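Local coordinates for protein branched-chain amino acid aminotransferase (Thermoproteus uzoniensis, PDB 5CE8) that probably transfers the amino group of leucine, isoleucine or valine to 2-oxoglutarate, using pyridoxal 5'-phosphate as its cofactor, at residues V42-R47 with M160-G165; D62-L67 with E84-V89; R105-I110 with S125-A130. All blocks are in the same frame, centred on the assembly; numbering follows the deposited sequence.

Contact 1 (V42-R47 with M160-G165); sequences VFEGIR and MAKATG. With PLP (pyridoxal-5'-phosphate), chain D.
Phe43 and Lys162 join their backbones through one hydrogen bond, Phe43 N to Lys162 O at 2.9 Å, where strand 41-50 passes the centre of an inverse gamma turn at Lys162. The bond is fairly straight, 158° at the hydrogen, and the same carbonyl oxygen also takes a CA-H...O contact from Val42 CA at 3.2 Å. Beyond the backbone, the lysine side chain crosses that of Phe43 at about a right angle. Lys162 CG sits over one face of the Phe43 ring, toward its rim, 4.0 Å from the centroid in a CH-pi contact, and Lys162 CE follows at 3.7 Å from Phe43 CE2. Thr164 CG2 adds an oblique contact to Phe43 CD1. The lysine chain leaves the backbone with CG anti to N (chi1 -157°), stays extended through CE and turns at its last torsion (chi4 71°), which brings NZ to C4A of pyridoxal phosphate. NZ is covalently bound there, at 1.4 Å, the linkage of an internal aldimine in aminotransferases of this class. The ring thus lies across the aliphatic part of the cofactor-bearing lysine. Glu44 brings its carboxylate beside the same chain, OE1 lying 4.0 Å from Lys162 CD, but its polar partners are elsewhere: OE2 bonds His63 ND1 and OE1 makes a salt bridge to Arg66 NE. Tyr167 of the same chain and Tyr38 of the second subunit each meet the Phe43 ring edge-to-face. Strand 41-50 pairs here with strand 102-109 through Val42 and Glu44, while helix 60-74 lies against it, touching Val42 at Ser70 and Glu44 at Leu67; Ser70 OG also accepts the backbone N-H of Lys162.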
loop_
_atom_site.group_PDB
_atom_site.type_symbol
_atom_site.label_atom_id
_atom_site.label_comp_id
_atom_site.label_asym_id
_atom_site.label_seq_id
_atom_site.Cartn_x
_atom_site.Cartn_y
_atom_site.Cartn_z
ATOM N N VAL A 42 6.344 11.013 -26.224
ATOM C CA VAL A 42 5.344 11.927 -25.663
ATOM C C VAL A 42 4.400 12.434 -26.752
ATOM O O VAL A 42 4.771 12.481 -27.962
ATOM C CB VAL A 42 5.996 13.071 -24.916
ATOM C CG1 VAL A 42 6.857 12.498 -23.840
ATOM C CG2 VAL A 42 6.834 13.960 -25.774
ATOM N N PHE A 43 3.247 12.939 -26.327
ATOM C CA PHE A 43 2.316 13.520 -27.282
ATOM C C PHE A 43 1.582 14.686 -26.625
ATOM O O PHE A 43 1.776 14.979 -25.419
ATOM C CB PHE A 43 1.341 12.492 -27.839
ATOM C CG PHE A 43 0.449 11.858 -26.807
ATOM C CD1 PHE A 43 0.921 10.820 -25.998
ATOM C CD2 PHE A 43 -0.841 12.298 -26.646
ATOM C CE1 PHE A 43 0.082 10.299 -24.989
ATOM C CE2 PHE A 43 -1.731 11.719 -25.734
ATOM C CZ PHE A 43 -1.260 10.743 -24.905
ATOM N N GLU A 44 0.750 15.314 -27.442
ATOM C CA GLU A 44 -0.171 16.390 -27.058
ATOM C C GLU A 44 -1.498 16.307 -27.786
ATOM O O GLU A 44 -1.684 15.557 -28.761
ATOM C CB GLU A 44 0.424 17.754 -27.356
ATOM C CG GLU A 44 1.284 18.324 -26.242
ATOM C CD GLU A 44 0.526 18.509 -24.935
ATOM O OE1 GLU A 44 1.155 18.343 -23.882
ATOM O OE2 GLU A 44 -0.684 18.754 -25.027
ATOM N N GLY A 45 -2.435 17.136 -27.350
ATOM C CA GLY A 45 -3.750 17.209 -27.991
ATOM C C GLY A 45 -4.065 18.679 -27.977
ATOM O O GLY A 45 -3.891 19.320 -26.937
ATOM N N ILE A 46 -4.336 19.228 -29.154
ATOM C CA ILE A 46 -4.595 20.658 -29.258
ATOM C C ILE A 46 -5.766 20.827 -30.163
ATOM O O ILE A 46 -5.811 20.193 -31.214
ATOM C CB ILE A 46 -3.444 21.444 -29.827
ATOM C CG1 ILE A 46 -2.143 21.123 -29.055
ATOM C CG2 ILE A 46 -3.795 22.944 -29.830
ATOM C CD1 ILE A 46 -0.821 21.691 -29.671
ATOM N N ARG A 47 -6.693 21.697 -29.775
ATOM C CA ARG A 47 -7.788 22.034 -30.691
ATOM C C ARG A 47 -7.683 23.383 -31.353
ATOM O O ARG A 47 -7.101 24.312 -30.821
ATOM C CB ARG A 47 -9.140 21.928 -29.980
ATOM C CG ARG A 47 -9.654 20.513 -29.896
ATOM C CD ARG A 47 -10.875 20.408 -29.017
ATOM N NE ARG A 47 -11.954 20.497 -29.913
ATOM C CZ ARG A 47 -12.955 19.658 -30.042
ATOM N NH1 ARG A 47 -13.190 18.654 -29.191
ATOM N NH2 ARG A 47 -13.786 19.932 -31.047
ATOM N N MET A 160 2.683 12.571 -14.739
ATOM C CA MET A 160 2.478 13.990 -15.116
ATOM C C MET A 160 2.969 14.222 -16.535
ATOM O O MET A 160 2.711 15.228 -17.063
ATOM C CB MET A 160 3.231 14.886 -14.151
ATOM C CG MET A 160 2.666 14.701 -12.727
ATOM S SD MET A 160 2.890 15.926 -11.423
ATOM C CE MET A 160 3.008 17.391 -12.420
ATOM N N ALA A 161 3.781 13.352 -17.070
ATOM C CA ALA A 161 4.197 13.514 -18.446
ATOM C C ALA A 161 3.125 12.897 -19.312
ATOM O O ALA A 161 2.657 11.810 -18.987
ATOM C CB ALA A 161 5.460 12.816 -18.657
ATOM N N LYS A 162 2.844 13.516 -20.467
ATOM C CA LYS A 162 1.879 12.998 -21.441
ATOM C C LYS A 162 2.624 12.021 -22.299
ATOM O O LYS A 162 3.002 12.263 -23.483
ATOM C CB LYS A 162 1.247 14.152 -22.166
ATOM C CG LYS A 162 -0.122 13.765 -22.749
ATOM C CD LYS A 162 -0.943 15.057 -23.113
ATOM C CE LYS A 162 -2.275 14.742 -23.687
ATOM N NZ LYS A 162 -3.145 14.201 -22.590
ATOM N N ALA A 163 2.888 10.894 -21.715
ATOM C CA ALA A 163 3.814 9.941 -22.313
ATOM C C ALA A 163 3.142 8.682 -22.791
ATOM O O ALA A 163 2.363 8.099 -22.080
ATOM C CB ALA A 163 4.949 9.627 -21.332
ATOM N N THR A 164 3.559 8.199 -23.943
ATOM C CA THR A 164 2.817 7.230 -24.803
ATOM C C THR A 164 2.521 5.940 -24.106
ATOM O O THR A 164 1.321 5.566 -23.922
ATOM C CB THR A 164 3.573 7.024 -26.156
ATOM O OG1 THR A 164 4.889 6.659 -25.858
ATOM C CG2 THR A 164 3.644 8.362 -27.034
ATOM N N GLY A 165 3.575 5.375 -23.531
ATOM C CA GLY A 165 3.526 4.089 -22.875
ATOM C C GLY A 165 2.558 4.001 -21.708
ATOM O O GLY A 165 1.904 3.034 -21.577
HETATM N N1 PLP D . -5.938 13.386 -18.310
HETATM C C2 PLP D . -5.025 12.632 -18.915
HETATM C C2A PLP D . -4.651 11.288 -18.366
HETATM C C3 PLP D . -4.434 13.044 -20.181
HETATM O O3 PLP D . -3.553 12.196 -20.847
HETATM C C4 PLP D . -4.839 14.360 -20.747
HETATM C C4A PLP D . -4.279 14.906 -22.045
HETATM C C5 PLP D . -5.844 15.122 -19.951
HETATM C C6 PLP D . -6.334 14.544 -18.746
HETATM C C5A PLP D . -6.445 16.435 -20.363
HETATM O O4P PLP D . -5.485 17.398 -20.606
HETATM P P PLP D . -5.852 18.620 -21.533
HETATM O O1P PLP D . -6.303 18.102 -22.942
HETATM O O2P PLP D . -6.792 19.456 -20.776
HETATM O O3P PLP D . -4.589 19.381 -21.824
#

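Contact 2 (D62-L67 with E84-V89); sequences DHMERL and ELSKAV. With PLP (pyridoxal-5'-phosphate), chain D.
Met64 and Ser86 have the nearest CA atoms of segments 62-67 and 84-89, 6.6 Å apart; the local axes come within 9.4 Å, and their N-to-C directions make an angle of 128°. The side chains that meet between them are almost wholly apolar. Met64 carries most of the contact, pointing toward helix 82-95. Its CG is anti to the carbonyl carbon (chi1 -63°) and the chain bends at chi2 (-52°), which lays SD against Leu85 CB at 3.7 Å and carries the methyl CE on to Val89. There CE approaches Val89 CG2 to 3.4 Å, a tight fit for two carbons. Nearer its root, Met64 CG rests on Ser86 OG at 3.7 Å; that hydroxyl is hydrogen-bonded to Ala82 O within its own helix. Farther along, Leu67 and Leu85 cross at about a right angle and touch through their methyls, Leu67 CD2 to Leu85 CD1 at 3.9 Å. His63 and Arg66 extend from helix 60-74 toward pyridoxal phosphate. Arg66 NH2 donates to phosphate O3P at 2.8 Å and NH1 adds a weak bond to the same oxygen, which lies near the guanidinium plane at its edge. NH1 also bonds Glu221 O, and NE is engaged by Glu44, consistent with the guanidinium being held in rotation from its NE side. Helix 60-74 turns Arg66 and His63 to the cofactor and Met64 and Leu67 to helix 82-95: strand 41-50 meets the former at His63, Met64 and Leu67, helix 223-235 touches Asp62, His63 and Arg66 through Ile223, and Leu60 of its first turn packs on Ser86 and Val89.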
loop_
_atom_site.group_PDB
_atom_site.type_symbol
_atom_site.label_atom_id
_atom_site.label_comp_id
_atom_site.label_asym_id
_atom_site.label_seq_id
_atom_site.Cartn_x
_atom_site.Cartn_y
_atom_site.Cartn_z
ATOM N N ASP A 62 1.099 26.910 -24.658
ATOM C CA ASP A 62 1.064 26.174 -23.410
ATOM C C ASP A 62 1.199 24.636 -23.726
ATOM O O ASP A 62 1.818 23.918 -22.965
ATOM C CB ASP A 62 -0.219 26.453 -22.651
ATOM C CG ASP A 62 -0.283 27.867 -22.058
ATOM O OD1 ASP A 62 0.690 28.406 -21.552
ATOM O OD2 ASP A 62 -1.349 28.411 -22.001
ATOM N N HIS A 63 0.566 24.145 -24.818
ATOM C CA HIS A 63 0.629 22.747 -25.189
ATOM C C HIS A 63 2.003 22.339 -25.625
ATOM O O HIS A 63 2.454 21.252 -25.288
ATOM C CB HIS A 63 -0.423 22.392 -26.242
ATOM C CG HIS A 63 -1.781 22.181 -25.647
ATOM N ND1 HIS A 63 -2.157 20.962 -25.115
ATOM C CD2 HIS A 63 -2.832 23.028 -25.448
ATOM C CE1 HIS A 63 -3.407 21.045 -24.673
ATOM N NE2 HIS A 63 -3.826 22.289 -24.827
ATOM N N MET A 64 2.617 23.164 -26.468
ATOM C CA MET A 64 3.968 22.895 -26.821
ATOM C C MET A 64 4.958 23.007 -25.670
ATOM O O MET A 64 5.893 22.197 -25.599
ATOM C CB MET A 64 4.402 23.710 -27.997
ATOM C CG MET A 64 3.559 23.363 -29.305
ATOM S SD MET A 64 3.549 21.591 -29.617
ATOM C CE MET A 64 2.729 21.601 -31.206
ATOM N N GLU A 65 4.802 23.961 -24.772
ATOM C CA GLU A 65 5.666 23.977 -23.577
ATOM C C GLU A 65 5.533 22.671 -22.797
ATOM O O GLU A 65 6.495 22.125 -22.314
ATOM C CB GLU A 65 5.381 25.238 -22.769
ATOM C CG GLU A 65 5.941 26.464 -23.533
ATOM C CD GLU A 65 5.942 27.780 -22.764
ATOM O OE1 GLU A 65 5.415 27.804 -21.614
ATOM O OE2 GLU A 65 6.508 28.809 -23.305
ATOM N N ARG A 66 4.300 22.164 -22.682
ATOM C CA ARG A 66 4.047 20.960 -21.915
ATOM C C ARG A 66 4.618 19.706 -22.631
ATOM O O ARG A 66 5.131 18.826 -21.933
ATOM C CB ARG A 66 2.528 20.738 -21.583
ATOM C CG ARG A 66 2.328 19.560 -20.733
ATOM C CD ARG A 66 0.882 19.316 -20.343
ATOM N NE ARG A 66 0.041 18.964 -21.475
ATOM C CZ ARG A 66 -1.305 18.876 -21.422
ATOM N NH1 ARG A 66 -1.945 19.097 -20.293
ATOM N NH2 ARG A 66 -2.013 18.522 -22.499
ATOM N N LEU A 67 4.558 19.644 -23.972
ATOM C CA LEU A 67 5.261 18.548 -24.721
ATOM C C LEU A 67 6.730 18.392 -24.285
ATOM O O LEU A 67 7.254 17.253 -24.102
ATOM C CB LEU A 67 5.244 18.806 -26.256
ATOM C CG LEU A 67 5.539 17.627 -27.216
ATOM C CD1 LEU A 67 4.343 16.639 -27.358
ATOM C CD2 LEU A 67 6.001 18.043 -28.567
ATOM N N GLU A 84 9.178 27.045 -32.237
ATOM C CA GLU A 84 9.247 26.271 -33.444
ATOM C C GLU A 84 8.033 25.340 -33.682
ATOM O O GLU A 84 7.445 25.208 -34.833
ATOM C CB GLU A 84 10.540 25.461 -33.416
ATOM C CG GLU A 84 11.744 26.341 -33.799
ATOM C CD GLU A 84 13.106 25.658 -33.652
ATOM O OE1 GLU A 84 14.040 26.060 -34.358
ATOM O OE2 GLU A 84 13.265 24.740 -32.845
ATOM N N LEU A 85 7.704 24.598 -32.633
ATOM C CA LEU A 85 6.600 23.652 -32.787
ATOM C C LEU A 85 5.329 24.379 -32.974
ATOM O O LEU A 85 4.474 23.959 -33.793
ATOM C CB LEU A 85 6.541 22.695 -31.574
ATOM C CG LEU A 85 7.787 21.830 -31.482
ATOM C CD1 LEU A 85 7.811 21.179 -30.106
ATOM C CD2 LEU A 85 7.890 20.829 -32.621
ATOM N N SER A 86 5.132 25.467 -32.232
ATOM C CA SER A 86 3.947 26.332 -32.409
ATOM C C SER A 86 3.772 26.804 -33.873
ATOM O O SER A 86 2.640 26.690 -34.527
ATOM C CB SER A 86 3.965 27.506 -31.362
ATOM O OG SER A 86 3.901 27.017 -29.977
ATOM N N LYS A 87 4.867 27.342 -34.440
ATOM C CA LYS A 87 4.839 27.748 -35.897
ATOM C C LYS A 87 4.557 26.618 -36.863
ATOM O O LYS A 87 3.783 26.807 -37.834
ATOM C CB LYS A 87 6.115 28.477 -36.313
ATOM N N ALA A 88 5.145 25.446 -36.570
ATOM C CA ALA A 88 4.942 24.233 -37.342
ATOM C C ALA A 88 3.501 23.814 -37.344
ATOM O O ALA A 88 2.988 23.414 -38.367
ATOM C CB ALA A 88 5.786 23.069 -36.826
ATOM N N VAL A 89 2.818 23.923 -36.219
ATOM C CA VAL A 89 1.363 23.732 -36.263
ATOM C C VAL A 89 0.625 24.633 -37.228
ATOM O O VAL A 89 -0.260 24.193 -37.986
ATOM C CB VAL A 89 0.697 23.957 -34.887
ATOM C CG1 VAL A 89 -0.782 24.043 -35.036
ATOM C CG2 VAL A 89 1.045 22.845 -33.895
HETATM N N1 PLP D . -5.938 13.386 -18.310
HETATM C C2 PLP D . -5.025 12.632 -18.915
HETATM C C2A PLP D . -4.651 11.288 -18.366
HETATM C C3 PLP D . -4.434 13.044 -20.181
HETATM O O3 PLP D . -3.553 12.196 -20.847
HETATM C C4 PLP D . -4.839 14.360 -20.747
HETATM C C4A PLP D . -4.279 14.906 -22.045
HETATM C C5 PLP D . -5.844 15.122 -19.951
HETATM C C6 PLP D . -6.334 14.544 -18.746
HETATM C C5A PLP D . -6.445 16.435 -20.363
HETATM O O4P PLP D . -5.485 17.398 -20.606
HETATM P P PLP D . -5.852 18.620 -21.533
HETATM O O1P PLP D . -6.303 18.102 -22.942
HETATM O O2P PLP D . -6.792 19.456 -20.776
HETATM O O3P PLP D . -4.589 19.381 -21.824
#

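Contact 3 (R105-I110 with S125-A130); sequences RPVAYI and SVAIAA
Tyr109 lays one face of its ring over Ser125: the carbonyl oxygen of Ser125 lies over that face, and CB makes an off-centre CH-pi contact 4.2 Å from the centroid. At the ring edge, in plane, is Val107 C, while Ala127 N approaches obliquely. With chi1 at 63°, Tyr109 CG stands between its backbone N and carbonyl carbon, and the ring folds across the neighbouring strand until OH lies 4.1 Å from Ala127 CB. Val107 CG1 reaches the same methyl on this face of the sheet. On the other face, Pro106 CB meets Ile128 CG1 at 4.0 Å and Ala108 CB meets Val126 CG2. The strands are antiparallel, and the segment axes approach to 4.7 Å. Arg105-Ala129, Val107-Ala127 and Tyr109-Ser125 are the hydrogen-bonded pairs, with two bonds each. Val107 N to Ala127 O is short at 2.7 Å, whereas the longer bond from Ala129 N meets Arg105 O from above its carbonyl plane. Ser125 OG is hydrogen-bonded to Asp18, and the Arg105 guanidinium to Tyr103 OH and, through NH1, to Asn37 and Tyr38 of the second subunit. Val31 of that subunit packs on Tyr109 and Ala127. Within the antiparallel sheet, strand 102-109 lies between 125-132 and 41-50, and strand 14-17 flanks 125-132 on its other edge, Trp16 packing on Val126 and Ile128.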
loop_
_atom_site.group_PDB
_atom_site.type_symbol
_atom_site.label_atom_id
_atom_site.label_comp_id
_atom_site.label_asym_id
_atom_site.label_seq_id
_atom_site.Cartn_x
_atom_site.Cartn_y
_atom_site.Cartn_z
ATOM N N ARG A 105 -2.590 16.612 -33.288
ATOM C CA ARG A 105 -1.751 15.693 -32.529
ATOM C C ARG A 105 -0.227 15.798 -32.794
ATOM O O ARG A 105 0.264 15.292 -33.872
ATOM C CB ARG A 105 -2.130 14.313 -32.939
ATOM C CG ARG A 105 -1.255 13.224 -32.304
ATOM C CD ARG A 105 -1.145 13.184 -30.773
ATOM N NE ARG A 105 -2.373 13.131 -29.987
ATOM C CZ ARG A 105 -3.059 12.045 -29.667
ATOM N NH1 ARG A 105 -2.759 10.807 -30.085
ATOM N NH2 ARG A 105 -4.122 12.199 -28.917
ATOM N N PRO A 106 0.504 16.465 -31.887
ATOM C CA PRO A 106 1.969 16.421 -31.917
ATOM C C PRO A 106 2.393 15.149 -31.241
ATOM O O PRO A 106 1.904 14.858 -30.120
ATOM C CB PRO A 106 2.418 17.630 -31.108
ATOM C CG PRO A 106 1.286 18.424 -30.927
ATOM C CD PRO A 106 0.028 17.614 -31.147
ATOM N N VAL A 107 3.264 14.378 -31.894
ATOM C CA VAL A 107 3.794 13.213 -31.365
ATOM C C VAL A 107 5.305 13.218 -31.520
ATOM O O VAL A 107 5.815 13.437 -32.598
ATOM C CB VAL A 107 3.165 11.933 -31.888
ATOM C CG1 VAL A 107 3.188 11.816 -33.367
ATOM C CG2 VAL A 107 3.782 10.727 -31.218
ATOM N N ALA A 108 5.997 13.107 -30.399
ATOM C CA ALA A 108 7.435 12.979 -30.328
ATOM C C ALA A 108 7.872 11.529 -30.007
ATOM O O ALA A 108 7.513 10.986 -28.901
ATOM C CB ALA A 108 7.952 13.807 -29.181
ATOM N N TYR A 109 8.823 11.008 -30.787
ATOM C CA TYR A 109 9.189 9.551 -30.755
ATOM C C TYR A 109 10.517 9.327 -31.484
ATOM O O TYR A 109 10.996 10.196 -32.184
ATOM C CB TYR A 109 8.081 8.725 -31.448
ATOM C CG TYR A 109 8.010 9.152 -32.871
ATOM C CD1 TYR A 109 7.288 10.277 -33.224
ATOM C CD2 TYR A 109 8.829 8.587 -33.819
ATOM C CE1 TYR A 109 7.261 10.752 -34.565
ATOM C CE2 TYR A 109 8.790 9.034 -35.150
ATOM C CZ TYR A 109 8.029 10.145 -35.532
ATOM O OH TYR A 109 8.068 10.667 -36.867
ATOM N N ILE A 110 11.114 8.145 -31.309
ATOM C CA ILE A 110 12.378 7.862 -31.860
ATOM C C ILE A 110 12.194 7.210 -33.279
ATOM O O ILE A 110 11.497 6.222 -33.403
ATOM C CB ILE A 110 13.191 6.991 -30.889
ATOM C CG1 ILE A 110 13.606 7.862 -29.697
ATOM C CG2 ILE A 110 14.422 6.379 -31.600
ATOM C CD1 ILE A 110 13.994 7.096 -28.455
ATOM N N SER A 125 12.171 12.498 -33.144
ATOM C CA SER A 125 11.460 13.171 -34.232
ATOM C C SER A 125 10.142 13.728 -33.700
ATOM O O SER A 125 9.617 13.232 -32.699
ATOM C CB SER A 125 11.185 12.215 -35.376
ATOM O OG SER A 125 12.349 11.846 -36.075
ATOM N N VAL A 126 9.606 14.754 -34.360
ATOM C CA VAL A 126 8.298 15.260 -34.056
ATOM C C VAL A 126 7.427 15.215 -35.315
ATOM O O VAL A 126 7.828 15.589 -36.377
ATOM C CB VAL A 126 8.276 16.620 -33.418
ATOM C CG1 VAL A 126 6.816 17.057 -33.173
ATOM C CG2 VAL A 126 9.041 16.605 -32.093
ATOM N N ALA A 127 6.267 14.618 -35.209
ATOM C CA ALA A 127 5.245 14.700 -36.288
ATOM C C ALA A 127 4.036 15.385 -35.716
ATOM O O ALA A 127 3.679 15.193 -34.480
ATOM C CB ALA A 127 4.889 13.321 -36.793
ATOM N N ILE A 128 3.397 16.164 -36.565
ATOM C CA ILE A 128 2.236 16.968 -36.202
ATOM C C ILE A 128 1.232 16.882 -37.290
ATOM O O ILE A 128 1.442 17.323 -38.438
ATOM C CB ILE A 128 2.476 18.443 -36.022
ATOM C CG1 ILE A 128 3.371 18.742 -34.871
ATOM C CG2 ILE A 128 1.142 19.203 -35.841
ATOM C CD1 ILE A 128 4.092 20.074 -35.001
ATOM N N ALA A 129 0.123 16.312 -36.892
ATOM C CA ALA A 129 -1.059 16.126 -37.724
ATOM C C ALA A 129 -2.209 16.929 -37.180
ATOM O O ALA A 129 -2.406 17.016 -35.923
ATOM C CB ALA A 129 -1.457 14.686 -37.717
ATOM N N ALA A 130 -2.974 17.450 -38.142
ATOM C CA ALA A 130 -4.183 18.254 -37.936
ATOM C C ALA A 130 -5.358 17.586 -38.627
ATOM O O ALA A 130 -5.305 17.393 -39.829
ATOM C CB ALA A 130 -3.966 19.638 -38.502
#

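In the fold
All three contacts are buried, but contact 1 lies nearest the chain centre, about 7 Å from it, against about 14 and 15 Å for contacts 2 and 3. Contacts 1 and 3 share one sheet, where strands 41-50 and 102-109 are neighbours, and both reach the second subunit; contact 2 touches no other chain. Met64 CE and Leu85 CD2 of contact 2 rest on Pro106 and Val126 of contact 3, placing the helices against the sheet face carrying Pro106, Ala108, Val126 and Ile128. Contacts 1 and 2 meet the cofactor from its aldehyde carbon and phosphate ends, linked through Glu44. Covalent and charged chemistry gathers there, whereas helix packing is apolar and contact 3 rests chiefly on backbone bonds.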